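Alpha/beta hydrolase (Streptomyces albidoflavus, PDB 6KSU) probably cyclises non-ribosomal peptides by macrolactamization with heterochiral coupling, as a stand-alone enzyme related to penicillin-binding proteins and beta-lactamases. Local coordinates at residues R269-D274 with L336-D341; K86-E91 with T262-A267; G311-G316 with G324-V329; V51-A56 with R342-A347; G82-F87 with A332-R337. All blocks are in the same frame, centred on the assembly; numbering follows the deposited sequence.

Contact 1. Residues R269-D274 with L336-D341; sequences RPHLAD and LRIHPD
Leu-272 drives its CD2 methyl against the CG2 branch of Ile-338, and the two carbons lie 3.4 Å apart, tighter than methyl groups usually pack. The two side chains cross at about a right angle. On the isoleucine, CG2 stands anti to the backbone N while CG1 takes the place beside it (chi1 -56°), so that it is the short branch, not the CD1 end, that receives the leucine. Beside this pair His-271 sets its CB 4.2 Å from CG2 of Ile-338; its imidazole is occupied elsewhere, NE2 being hydrogen-bonded to OE2 of Glu-91. The carbonyl of the same histidine rests on the proline ring that follows the strand, His-271 O lying 3.3 Å from Pro-340 CB. All of this is buried.

Toward the solvent the contact changes character. There the backbone does the joining: Ala-273 N donates to Pro-340 O at 2.9 Å and 157°, from a position tilted out of the carbonyl plane. The Ala-273 methyl lies 3.3 Å from Pro-340 O and 3.8 Å from Asp-341 O; Ala-273 and Asp-341 are exposed, and no apolar side-chain pair like that of Leu-272 and Ile-338 forms on this side. Just beyond, Asp-274 ties the loop following helix 261-268 to the neighbouring strands. A short 3-10 segment running on from that helix is thereby laid over the end of strand 332-339, a join between the helical layer and the central antiparallel sheet of the penicillin-binding-protein and beta-lactamase fold.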
# COMPACT_ATOMS: atom_id res chain seq x y z
N ARG A 269 -15.26 8.16 -3.36
CA ARG A 269 -16.25 9.23 -3.51
C ARG A 269 -16.49 10.02 -2.23
O ARG A 269 -16.49 11.26 -2.31
CB ARG A 269 -17.56 8.65 -4.08
CG ARG A 269 -17.40 8.07 -5.51
CD ARG A 269 -17.33 9.17 -6.55
NE ARG A 269 -18.34 10.20 -6.35
CZ ARG A 269 -19.56 10.17 -6.87
NH1 ARG A 269 -19.92 9.15 -7.64
NH2 ARG A 269 -20.42 11.16 -6.62
N PRO A 270 -16.70 9.41 -1.05
CA PRO A 270 -16.90 10.23 0.16
C PRO A 270 -15.71 11.11 0.53
O PRO A 270 -15.85 11.95 1.43
CB PRO A 270 -17.17 9.19 1.27
CG PRO A 270 -17.56 7.96 0.56
CD PRO A 270 -16.83 7.97 -0.75
N HIS A 271 -14.54 10.94 -0.09
CA HIS A 271 -13.38 11.74 0.26
C HIS A 271 -13.32 13.06 -0.47
O HIS A 271 -12.47 13.88 -0.14
CB HIS A 271 -12.09 10.96 0.00
CG HIS A 271 -11.95 9.75 0.86
ND1 HIS A 271 -11.17 9.72 2.00
CD2 HIS A 271 -12.52 8.52 0.77
CE1 HIS A 271 -11.28 8.54 2.57
NE2 HIS A 271 -12.08 7.79 1.84
N LEU A 272 -14.19 13.30 -1.43
CA LEU A 272 -14.00 14.45 -2.29
C LEU A 272 -14.84 15.62 -1.82
O LEU A 272 -15.81 15.47 -1.07
CB LEU A 272 -14.32 14.10 -3.73
CG LEU A 272 -13.81 12.74 -4.19
CD1 LEU A 272 -14.41 12.40 -5.58
CD2 LEU A 272 -12.31 12.78 -4.28
N ALA A 273 -14.43 16.80 -2.29
CA ALA A 273 -15.16 18.04 -2.00
C ALA A 273 -16.64 17.89 -2.29
O ALA A 273 -17.49 18.23 -1.46
CB ALA A 273 -14.58 19.18 -2.84
N ASP A 274 -16.98 17.36 -3.47
CA ASP A 274 -18.36 17.24 -3.92
C ASP A 274 -19.09 16.03 -3.31
O ASP A 274 -20.06 15.55 -3.91
CB ASP A 274 -18.41 17.18 -5.45
CG ASP A 274 -17.80 15.90 -6.01
OD1 ASP A 274 -17.21 15.12 -5.22
OD2 ASP A 274 -17.90 15.67 -7.24
N LEU A 336 -4.39 3.78 -6.66
CA LEU A 336 -5.51 4.67 -6.38
C LEU A 336 -4.97 6.06 -6.05
O LEU A 336 -3.96 6.19 -5.34
CB LEU A 336 -6.36 4.15 -5.21
CG LEU A 336 -7.37 5.15 -4.63
CD1 LEU A 336 -8.43 5.52 -5.66
CD2 LEU A 336 -8.02 4.55 -3.42
N ARG A 337 -5.65 7.09 -6.55
CA ARG A 337 -5.21 8.46 -6.32
C ARG A 337 -6.42 9.37 -6.20
O ARG A 337 -7.33 9.31 -7.03
CB ARG A 337 -4.31 8.97 -7.45
CG ARG A 337 -2.98 8.27 -7.54
CD ARG A 337 -2.06 8.60 -6.34
NE ARG A 337 -0.72 8.07 -6.53
CZ ARG A 337 -0.36 6.81 -6.30
NH1 ARG A 337 -1.25 5.94 -5.84
NH2 ARG A 337 0.90 6.41 -6.50
N ILE A 338 -6.41 10.23 -5.18
CA ILE A 338 -7.54 11.08 -4.83
C ILE A 338 -7.05 12.50 -4.64
O ILE A 338 -6.06 12.73 -3.94
CB ILE A 338 -8.22 10.61 -3.53
CG1 ILE A 338 -8.64 9.15 -3.61
CG2 ILE A 338 -9.34 11.53 -3.16
CD1 ILE A 338 -8.97 8.56 -2.27
N HIS A 339 -7.73 13.47 -5.24
CA HIS A 339 -7.47 14.88 -4.97
C HIS A 339 -8.75 15.47 -4.42
O HIS A 339 -9.61 15.90 -5.21
CB HIS A 339 -7.01 15.64 -6.20
CG HIS A 339 -6.48 17.01 -5.89
ND1 HIS A 339 -7.29 18.08 -5.60
CD2 HIS A 339 -5.21 17.47 -5.81
CE1 HIS A 339 -6.55 19.15 -5.38
NE2 HIS A 339 -5.28 18.81 -5.50
N PRO A 340 -8.92 15.53 -3.10
CA PRO A 340 -10.22 15.94 -2.56
C PRO A 340 -10.68 17.30 -3.05
O PRO A 340 -11.87 17.46 -3.38
CB PRO A 340 -9.99 15.93 -1.04
CG PRO A 340 -8.81 15.04 -0.86
CD PRO A 340 -7.94 15.22 -2.05
N ASP A 341 -9.78 18.27 -3.17
CA ASP A 341 -10.27 19.62 -3.39
C ASP A 341 -10.77 19.80 -4.81
O ASP A 341 -11.76 20.51 -5.03
CB ASP A 341 -9.19 20.65 -3.03
CG ASP A 341 -9.05 20.83 -1.52
OD1 ASP A 341 -9.76 20.12 -0.77
OD2 ASP A 341 -8.25 21.67 -1.09

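Contact 2. Residues K86-E91 with T262-A267; sequences KFLTAE and TDLVTA
Glu-91 OE2 is approached from two directions: it lies 2.6 Å from Ala-267 O, a spacing at which an acid group would probably be protonated, and it is hydrogen-bonded to NE2 of His-271, in the loop beyond helix 261-268. The other oxygen of the group, OE1, sits 3.5 Å from the Ala-267 methyl and is buried with no polar partner in the model. With CG beside the backbone N (chi1 -83°) and the chain extended beyond it, the glutamate reaches over the ring of Phe-87, its CG 4.2 Å above the ring plane and displaced toward the rim.

Ala-267 is the hub of the remaining packing. Its CB meets CD2 of Leu-88 at 3.8 Å and CE2 of Phe-87 at 4.0 Å, so one methyl is ringed by an acid, a branched aliphatic chain and an aromatic. One turn earlier Leu-264 CD2 touches Leu-88 CD1, also at 4.0 Å, the two leucines crossing at about a right angle. The segment axes come no nearer than 11.2 Å at an angle of 35°, a wide separation that these side chains span.

Around this pair, Met-198 and Leu-206 of helix 194-206 pack on Leu-88 and Ala-267, and Met-292 of helix 286-293 packs on Phe-87 and Glu-91. Phe-87 and Leu-264 also reach Leu-336 and Cys-334 of strand 332-339, setting both helices against the central sheet.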
# COMPACT_ATOMS: atom_id res chain seq x y z
N LYS A 86 -5.71 -1.88 2.09
CA LYS A 86 -5.60 -1.16 3.36
C LYS A 86 -6.48 0.07 3.39
O LYS A 86 -6.91 0.51 4.47
CB LYS A 86 -4.13 -0.77 3.61
CG LYS A 86 -3.26 -1.94 3.93
CD LYS A 86 -1.79 -1.55 3.95
CE LYS A 86 -0.99 -2.71 4.47
NZ LYS A 86 -0.76 -3.73 3.41
N PHE A 87 -6.75 0.66 2.24
CA PHE A 87 -7.64 1.82 2.20
C PHE A 87 -9.07 1.42 2.54
O PHE A 87 -9.79 2.17 3.20
CB PHE A 87 -7.51 2.49 0.84
CG PHE A 87 -8.53 3.56 0.55
CD1 PHE A 87 -8.46 4.79 1.17
CD2 PHE A 87 -9.50 3.35 -0.41
CE1 PHE A 87 -9.39 5.80 0.88
CE2 PHE A 87 -10.43 4.35 -0.71
CZ PHE A 87 -10.37 5.57 -0.05
N LEU A 88 -9.49 0.21 2.18
CA LEU A 88 -10.86 -0.20 2.50
C LEU A 88 -10.95 -0.69 3.93
O LEU A 88 -11.92 -0.39 4.64
CB LEU A 88 -11.31 -1.27 1.51
CG LEU A 88 -11.25 -0.51 0.19
CD1 LEU A 88 -10.25 -1.13 -0.77
CD2 LEU A 88 -12.62 -0.39 -0.43
N THR A 89 -9.91 -1.40 4.39
CA THR A 89 -9.81 -1.76 5.79
C THR A 89 -9.81 -0.52 6.68
O THR A 89 -10.50 -0.47 7.71
CB THR A 89 -8.55 -2.59 6.02
OG1 THR A 89 -8.79 -3.91 5.53
CG2 THR A 89 -8.20 -2.65 7.53
N ALA A 90 -9.03 0.50 6.29
CA ALA A 90 -9.05 1.76 7.03
C ALA A 90 -10.43 2.36 7.00
O ALA A 90 -10.92 2.87 8.02
CB ALA A 90 -8.05 2.74 6.44
N GLU A 91 -11.08 2.32 5.84
CA GLU A 91 -12.42 2.85 5.72
C GLU A 91 -13.39 2.08 6.63
O GLU A 91 -14.24 2.68 7.29
CB GLU A 91 -12.84 2.79 4.26
CG GLU A 91 -12.33 3.99 3.42
CD GLU A 91 -13.10 4.09 2.08
OE1 GLU A 91 -13.59 3.05 1.62
OE2 GLU A 91 -13.25 5.20 1.52
N THR A 262 -13.21 0.73 -10.91
CA THR A 262 -14.39 1.53 -10.63
C THR A 262 -14.82 1.39 -9.17
O THR A 262 -15.28 2.37 -8.57
CB THR A 262 -15.52 1.13 -11.58
OG1 THR A 262 -15.22 1.64 -12.88
CG2 THR A 262 -16.89 1.68 -11.13
N ASP A 263 -14.69 0.19 -8.61
CA ASP A 263 -14.94 -0.01 -7.18
C ASP A 263 -14.07 0.93 -6.33
O ASP A 263 -14.57 1.56 -5.39
CB ASP A 263 -14.68 -1.49 -6.79
CG ASP A 263 -15.66 -2.47 -7.45
OD1 ASP A 263 -16.74 -2.03 -7.91
OD2 ASP A 263 -15.36 -3.69 -7.50
N LEU A 264 -12.77 1.04 -6.66
CA LEU A 264 -11.87 1.87 -5.87
C LEU A 264 -12.23 3.34 -5.98
O LEU A 264 -12.11 4.09 -5.00
CB LEU A 264 -10.42 1.67 -6.31
CG LEU A 264 -9.71 0.36 -6.02
CD1 LEU A 264 -8.29 0.41 -6.60
CD2 LEU A 264 -9.64 0.06 -4.52
N VAL A 265 -12.61 3.79 -7.18
CA VAL A 265 -13.07 5.17 -7.34
C VAL A 265 -14.34 5.40 -6.51
O VAL A 265 -14.50 6.44 -5.87
CB VAL A 265 -13.27 5.49 -8.83
CG1 VAL A 265 -13.96 6.83 -9.03
CG2 VAL A 265 -11.92 5.48 -9.57
N THR A 266 -15.23 4.41 -6.48
CA THR A 266 -16.46 4.56 -5.72
C THR A 266 -16.15 4.75 -4.24
O THR A 266 -16.68 5.66 -3.59
CB THR A 266 -17.35 3.35 -5.95
OG1 THR A 266 -17.68 3.26 -7.36
CG2 THR A 266 -18.62 3.42 -5.09
N ALA A 267 -15.25 3.92 -3.68
CA ALA A 267 -14.86 4.05 -2.28
C ALA A 267 -14.18 5.38 -2.00
O ALA A 267 -14.18 5.85 -0.86
CB ALA A 267 -13.95 2.88 -1.87

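Contact 3. Residues G311-G316 with G324-V329; sequences GLMRHG and GHDGAV
Met-313 holds CG between its backbone N and carbonyl carbon (chi1 80°) and runs extended from there, which carries the CE methyl to 3.5 Å from Asp-326 OD2. The methionine and aspartate side chains cross at about a right angle, Asp-326 meeting the thioether end with its carboxylate while OD1 is engaged by Asn-335 ND2 and by a salt bridge to Arg-337 NH1. Beneath the methionine chain the backbones are joined by two hydrogen bonds, Met-313 N to Gly-324 O and Gly-324 N to Met-313 O, both 3.1 Å. The first is the straighter, at 168°.

Met-313 and Gly-324 form a hydrogen-bonded antiparallel pair in the hairpin of strands 313-315 and 322-329, and the axes of the short strand segments 313-315 and 324-329 lie 103° apart. Leu-312 CD2 lies 3.8 Å from Gly-324 CA.

His-325 turns its CD2 edge to Gly-311 O, 3.6 Å away and near the ring plane. Its rotation is fixed from the other side of the ring, where ND1 donates to Asp-326 O at 3.0 Å, the acceptor lying in the plane of the imidazole. The sequence His-Asp-Gly at 325-327 resembles the His/Lys-x-Gly strand motif of SxxK enzymes, and the His-325 side chain touches Lys-86 and Tyr-174, presumed members of that site.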
# COMPACT_ATOMS: atom_id res chain seq x y z
N GLY A 311 -4.64 5.09 6.53
CA GLY A 311 -4.95 4.31 5.35
C GLY A 311 -4.77 5.02 4.03
O GLY A 311 -5.09 4.44 2.99
N LEU A 312 -4.31 6.27 4.04
CA LEU A 312 -3.90 6.98 2.84
C LEU A 312 -2.49 7.52 3.03
O LEU A 312 -2.13 7.97 4.13
CB LEU A 312 -4.84 8.13 2.54
CG LEU A 312 -6.25 7.79 2.05
CD1 LEU A 312 -7.17 8.93 2.41
CD2 LEU A 312 -6.26 7.53 0.54
N MET A 313 -1.69 7.48 1.97
CA MET A 313 -0.43 8.20 1.89
C MET A 313 -0.62 9.50 1.10
O MET A 313 -1.60 9.66 0.36
CB MET A 313 0.66 7.34 1.22
CG MET A 313 0.58 7.30 -0.32
SD MET A 313 1.61 6.02 -1.06
CE MET A 313 1.15 6.10 -2.78
N ARG A 314 0.35 10.41 1.24
CA ARG A 314 0.35 11.70 0.57
C ARG A 314 1.58 11.84 -0.33
O ARG A 314 2.70 11.56 0.10
CB ARG A 314 0.34 12.84 1.60
CG ARG A 314 0.48 14.22 1.01
CD ARG A 314 0.25 15.29 2.06
NE ARG A 314 1.29 15.28 3.09
CZ ARG A 314 2.49 15.83 2.94
NH1 ARG A 314 2.81 16.42 1.80
NH2 ARG A 314 3.37 15.78 3.94
N HIS A 315 1.36 12.25 -1.58
CA HIS A 315 2.41 12.66 -2.50
C HIS A 315 2.19 14.12 -2.85
O HIS A 315 1.11 14.50 -3.30
CB HIS A 315 2.40 11.79 -3.77
CG HIS A 315 2.90 10.40 -3.56
ND1 HIS A 315 2.97 9.47 -4.58
CD2 HIS A 315 3.34 9.76 -2.45
CE1 HIS A 315 3.44 8.33 -4.10
NE2 HIS A 315 3.68 8.48 -2.82
N GLY A 316 3.22 14.96 -2.64
CA GLY A 316 3.06 16.39 -2.83
C GLY A 316 2.59 17.09 -1.57
O GLY A 316 2.36 16.48 -0.52
N GLY A 324 -3.46 8.50 -1.85
CA GLY A 324 -3.87 7.22 -2.36
C GLY A 324 -3.16 6.05 -1.72
O GLY A 324 -2.86 6.07 -0.52
N HIS A 325 -2.90 5.02 -2.51
CA HIS A 325 -2.29 3.78 -2.03
C HIS A 325 -1.87 3.00 -3.26
O HIS A 325 -2.44 3.16 -4.34
CB HIS A 325 -3.27 2.97 -1.18
CG HIS A 325 -2.61 2.24 -0.05
ND1 HIS A 325 -1.79 1.15 -0.25
CD2 HIS A 325 -2.66 2.44 1.29
CE1 HIS A 325 -1.36 0.71 0.93
NE2 HIS A 325 -1.87 1.47 1.88
N ASP A 326 -0.87 2.14 -3.07
CA ASP A 326 -0.35 1.29 -4.12
C ASP A 326 -0.45 -0.16 -3.67
O ASP A 326 -0.63 -0.46 -2.49
CB ASP A 326 1.13 1.60 -4.45
CG ASP A 326 1.32 2.97 -5.07
OD1 ASP A 326 0.39 3.49 -5.74
OD2 ASP A 326 2.42 3.52 -4.86
N GLY A 327 -0.34 -1.05 -4.63
CA GLY A 327 -0.37 -2.46 -4.32
C GLY A 327 0.01 -3.29 -5.52
O GLY A 327 -0.14 -2.85 -6.67
N ALA A 328 0.52 -4.49 -5.24
CA ALA A 328 0.88 -5.46 -6.27
C ALA A 328 0.91 -6.85 -5.66
O ALA A 328 1.59 -7.08 -4.66
CB ALA A 328 2.23 -5.11 -6.91
N VAL A 329 0.18 -7.78 -6.25
CA VAL A 329 0.27 -9.19 -5.88
C VAL A 329 0.60 -9.95 -7.15
O VAL A 329 -0.07 -9.78 -8.18
CB VAL A 329 -1.03 -9.72 -5.22
CG1 VAL A 329 -1.59 -8.76 -4.23
CG2 VAL A 329 -2.08 -10.02 -6.19

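Contact 4. Residues V51-A56 with R342-A347; sequences VYRDGA and RSLALA
Tyr-52 and Ala-345 bind each other through both of their peptide groups. Tyr-52 N reaches Ala-345 O at 2.7 Å, coming almost straight down the carbonyl bond, and Ala-345 N returns to Tyr-52 O at 3.1 Å, in the carbonyl plane. The same oxygens receive CA-H groups of flanking residues: Val-51 CA lies 3.4 Å from Ala-345 O, and Leu-344 CA makes the equivalent approach to Tyr-52 O. Val-51 and Leu-346, a non-hydrogen-bonded pair, lie side by side on one face of the sheet, with CG2 of the valine 4.0 Å from CB of the leucine.

On the other face, the face of Ala-345, Tyr-52 carries its ring anti to the backbone N (chi1 178°), with CD2 3.6 Å from Ser-343 O. That carbonyl has a further partner, since it accepts from a water at 2.8 Å which in turn accepts from Gly-55 N. A second water, 2.8 Å from Arg-342 O, is shared with Asp-54 N. The two waters fill in where the chains part, between the type I' turn at Arg-53 to Ala-56 and the G1 bulge of Ser-343 and Leu-344 opposite His-339.

Farther out, Asp-274 bonds to both sides of the contact, its OD2 to Tyr-52 OH and its N to Ser-343 OG, while Arg-269 makes a cation-pi contact with the tyrosine ring. This antiparallel pairing of an N-terminal hairpin strand with the C-terminal strand of the central sheet is a hallmark of the penicillin-binding-protein and beta-lactamase fold.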
# COMPACT_ATOMS: atom_id res chain seq x y z
N VAL A 51 -11.74 7.04 -13.98
CA VAL A 51 -11.49 8.41 -13.57
C VAL A 51 -12.81 9.07 -13.23
O VAL A 51 -13.70 9.14 -14.09
CB VAL A 51 -10.78 9.22 -14.66
CG1 VAL A 51 -10.40 10.60 -14.15
CG2 VAL A 51 -9.59 8.44 -15.19
N TYR A 52 -12.94 9.57 -12.00
CA TYR A 52 -14.05 10.43 -11.64
C TYR A 52 -13.54 11.87 -11.66
O TYR A 52 -12.55 12.19 -11.00
CB TYR A 52 -14.64 10.06 -10.28
CG TYR A 52 -15.77 10.95 -9.83
CD1 TYR A 52 -17.09 10.75 -10.27
CD2 TYR A 52 -15.52 12.02 -8.98
CE1 TYR A 52 -18.13 11.60 -9.83
CE2 TYR A 52 -16.52 12.85 -8.56
CZ TYR A 52 -17.82 12.65 -8.98
OH TYR A 52 -18.77 13.52 -8.51
N ARG A 53 -14.20 12.72 -12.44
CA ARG A 53 -13.75 14.08 -12.63
C ARG A 53 -14.89 14.92 -13.19
O ARG A 53 -15.60 14.48 -14.11
CB ARG A 53 -12.53 14.13 -13.56
CG ARG A 53 -12.37 15.46 -14.28
CD ARG A 53 -10.93 15.77 -14.63
NE ARG A 53 -10.44 14.99 -15.75
CZ ARG A 53 -9.49 15.41 -16.58
NH1 ARG A 53 -8.94 16.61 -16.40
NH2 ARG A 53 -9.09 14.64 -17.58
N ASP A 54 -15.08 16.10 -12.62
CA ASP A 54 -16.14 17.02 -13.02
C ASP A 54 -17.52 16.41 -12.82
O ASP A 54 -18.44 16.61 -13.62
CB ASP A 54 -15.95 17.48 -14.47
CG ASP A 54 -14.78 18.43 -14.61
OD1 ASP A 54 -13.97 18.25 -15.54
OD2 ASP A 54 -14.69 19.36 -13.78
N GLY A 55 -17.67 15.68 -11.72
CA GLY A 55 -18.93 15.06 -11.35
C GLY A 55 -19.31 13.81 -12.11
O GLY A 55 -20.37 13.24 -11.85
N ALA A 56 -18.48 13.34 -13.04
CA ALA A 56 -18.89 12.16 -13.80
C ALA A 56 -17.73 11.19 -13.93
O ALA A 56 -16.56 11.54 -13.79
CB ALA A 56 -19.43 12.55 -15.17
N ARG A 342 -10.15 19.13 -5.77
CA ARG A 342 -10.64 19.12 -7.14
C ARG A 342 -11.68 18.03 -7.41
O ARG A 342 -12.12 17.89 -8.55
CB ARG A 342 -9.45 18.97 -8.10
CG ARG A 342 -8.47 20.13 -8.03
CD ARG A 342 -7.17 19.84 -8.79
NE ARG A 342 -7.44 19.57 -10.19
CZ ARG A 342 -6.54 19.15 -11.07
NH1 ARG A 342 -5.28 18.96 -10.70
NH2 ARG A 342 -6.90 18.93 -12.33
N SER A 343 -12.10 17.28 -6.38
CA SER A 343 -13.10 16.22 -6.53
C SER A 343 -12.70 15.25 -7.65
O SER A 343 -13.46 14.98 -8.58
CB SER A 343 -14.49 16.80 -6.78
OG SER A 343 -14.90 17.63 -5.70
N LEU A 344 -11.46 14.75 -7.55
CA LEU A 344 -10.90 13.91 -8.59
C LEU A 344 -10.36 12.62 -7.98
O LEU A 344 -9.62 12.66 -6.99
CB LEU A 344 -9.80 14.65 -9.34
CG LEU A 344 -9.21 14.07 -10.62
CD1 LEU A 344 -8.34 15.16 -11.18
CD2 LEU A 344 -8.41 12.76 -10.49
N ALA A 345 -10.73 11.49 -8.57
CA ALA A 345 -10.22 10.19 -8.18
C ALA A 345 -10.01 9.35 -9.42
O ALA A 345 -10.81 9.39 -10.36
CB ALA A 345 -11.17 9.47 -7.22
N LEU A 346 -8.92 8.59 -9.42
CA LEU A 346 -8.62 7.70 -10.53
C LEU A 346 -7.93 6.46 -9.98
O LEU A 346 -7.16 6.53 -9.02
CB LEU A 346 -7.74 8.37 -11.59
CG LEU A 346 -6.30 8.84 -11.36
CD1 LEU A 346 -5.34 7.73 -11.45
CD2 LEU A 346 -5.96 9.79 -12.48
N ALA A 347 -8.24 5.34 -10.57
CA ALA A 347 -7.74 4.06 -10.12
C ALA A 347 -7.31 3.30 -11.34
O ALA A 347 -7.91 3.43 -12.41
CB ALA A 347 -8.79 3.26 -9.36
O HOH W 1 -12.73 17.42 -11.19
O HOH W 2 -15.85 15.84 -9.73

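Contact 5. Residues G82-F87 with A332-R337; sequences GSVTKF and ASCNLR
Val-84 and Cys-334 make the closest apolar contact. The valine CG2 lies 3.4 Å from the cysteine SG and 3.3 Å from Cys-334 O, so this methyl is wedged between sulfur and carbonyl. The SG stands anti to its backbone N (chi1 170°), which lifts it off the strand toward the valine. The other branch, Val-84 CG1, reaches CB of Leu-336 more loosely, at 4.3 Å.

The aromatic contact is a CH-pi interaction. Leu-336 places CD2 over a face of the Phe-87 ring, 3.9 Å from its centroid and 28° off the normal, nearest to the CD2 and CE2 side; the two side chains cross at about a right angle.

Hydrogen bonds lie within segment 82-87 itself. Gly-82 O accepts from Thr-85 N and from Thr-85 OG1, the latter at 2.7 Å, closing the turn at Gly-82 to Thr-85. Along the strand Asn-335 points away from the helix.

The side of the turn that carries Val-84 and Phe-87 is thus seated on strand 332-339, while Ser-83 and Lys-86 extend toward Tyr-174 and His-325, an arrangement consistent with the SxxK active-site motif at a helix N terminus.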
# COMPACT_ATOMS: atom_id res chain seq x y z
N GLY A 82 -4.09 -5.91 -4.00
CA GLY A 82 -2.91 -5.91 -3.16
C GLY A 82 -3.08 -5.05 -1.92
O GLY A 82 -4.16 -5.00 -1.30
N SER A 83 -2.02 -4.34 -1.57
CA SER A 83 -2.04 -3.46 -0.41
C SER A 83 -3.03 -2.32 -0.54
O SER A 83 -3.30 -1.64 0.47
CB SER A 83 -0.63 -2.92 -0.18
OG SER A 83 0.16 -3.94 0.43
N VAL A 84 -3.60 -2.08 -1.73
CA VAL A 84 -4.65 -1.07 -1.80
C VAL A 84 -5.82 -1.48 -0.90
O VAL A 84 -6.59 -0.62 -0.47
CB VAL A 84 -5.08 -0.80 -3.28
CG1 VAL A 84 -6.24 0.22 -3.38
CG2 VAL A 84 -3.88 -0.27 -4.12
N THR A 85 -5.90 -2.77 -0.55
CA THR A 85 -6.88 -3.25 0.42
C THR A 85 -6.87 -2.43 1.72
O THR A 85 -7.90 -2.32 2.40
CB THR A 85 -6.60 -4.74 0.73
OG1 THR A 85 -6.66 -5.52 -0.47
CG2 THR A 85 -7.61 -5.29 1.75
N LYS A 86 -5.71 -1.88 2.09
CA LYS A 86 -5.60 -1.16 3.36
C LYS A 86 -6.48 0.07 3.39
O LYS A 86 -6.91 0.51 4.47
CB LYS A 86 -4.13 -0.77 3.61
CG LYS A 86 -3.26 -1.94 3.93
CD LYS A 86 -1.79 -1.55 3.95
CE LYS A 86 -0.99 -2.71 4.47
NZ LYS A 86 -0.76 -3.73 3.41
N PHE A 87 -6.75 0.66 2.24
CA PHE A 87 -7.64 1.82 2.20
C PHE A 87 -9.07 1.42 2.54
O PHE A 87 -9.79 2.17 3.20
CB PHE A 87 -7.51 2.49 0.84
CG PHE A 87 -8.53 3.56 0.55
CD1 PHE A 87 -8.46 4.79 1.17
CD2 PHE A 87 -9.50 3.35 -0.41
CE1 PHE A 87 -9.39 5.80 0.88
CE2 PHE A 87 -10.43 4.35 -0.71
CZ PHE A 87 -10.37 5.57 -0.05
N ALA A 332 0.30 -8.61 -10.91
CA ALA A 332 -0.79 -7.65 -10.96
C ALA A 332 -0.45 -6.45 -10.08
O ALA A 332 0.28 -6.57 -9.10
CB ALA A 332 -2.14 -8.29 -10.54
N SER A 333 -0.95 -5.29 -10.47
CA SER A 333 -0.70 -4.07 -9.74
C SER A 333 -2.01 -3.31 -9.64
O SER A 333 -2.96 -3.56 -10.39
CB SER A 333 0.36 -3.18 -10.41
OG SER A 333 -0.03 -2.83 -11.73
N CYS A 334 -2.02 -2.34 -8.72
CA CYS A 334 -3.21 -1.55 -8.45
C CYS A 334 -2.81 -0.22 -7.83
O CYS A 334 -2.06 -0.20 -6.86
CB CYS A 334 -4.12 -2.35 -7.52
SG CYS A 334 -5.47 -1.45 -6.89
N ASN A 335 -3.33 0.88 -8.37
CA ASN A 335 -3.00 2.22 -7.89
C ASN A 335 -4.26 3.05 -7.78
O ASN A 335 -5.08 3.05 -8.69
CB ASN A 335 -2.03 2.98 -8.80
CG ASN A 335 -0.75 2.22 -9.06
OD1 ASN A 335 -0.66 1.41 -9.99
ND2 ASN A 335 0.26 2.48 -8.22
N LEU A 336 -4.39 3.78 -6.66
CA LEU A 336 -5.51 4.67 -6.38
C LEU A 336 -4.97 6.06 -6.05
O LEU A 336 -3.96 6.19 -5.34
CB LEU A 336 -6.36 4.15 -5.21
CG LEU A 336 -7.37 5.15 -4.63
CD1 LEU A 336 -8.43 5.52 -5.66
CD2 LEU A 336 -8.02 4.55 -3.42
N ARG A 337 -5.65 7.09 -6.55
CA ARG A 337 -5.21 8.46 -6.32
C ARG A 337 -6.42 9.37 -6.20
O ARG A 337 -7.33 9.31 -7.03
CB ARG A 337 -4.31 8.97 -7.45
CG ARG A 337 -2.98 8.27 -7.54
CD ARG A 337 -2.06 8.60 -6.34
NE ARG A 337 -0.72 8.07 -6.53
CZ ARG A 337 -0.36 6.81 -6.30
NH1 ARG A 337 -1.25 5.94 -5.84
NH2 ARG A 337 0.90 6.41 -6.50

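Overall arrangement
From the N terminus, segment 51-56 opens the widest loop, which contact 4 closes at 342-347 and within which every other contact falls. Segments 82-87 and 86-91 follow at the start of helix 85-98; contact 2 closes first, on helix 261-268, while contact 5 stays open until strand 332-339. Contact 1 begins just after contact 2 has closed and ends on the same strand as contact 5, so loops 1 and 5 converge on one stretch, sharing Leu-336 and Arg-337. The short hairpin of contact 3 lies within both. Contacts 1, 3, 4 and 5 all reach the central antiparallel sheet, and contact 2 joins two helices packed against it. Phe-87 and Leu-336 link contacts 1, 2 and 5.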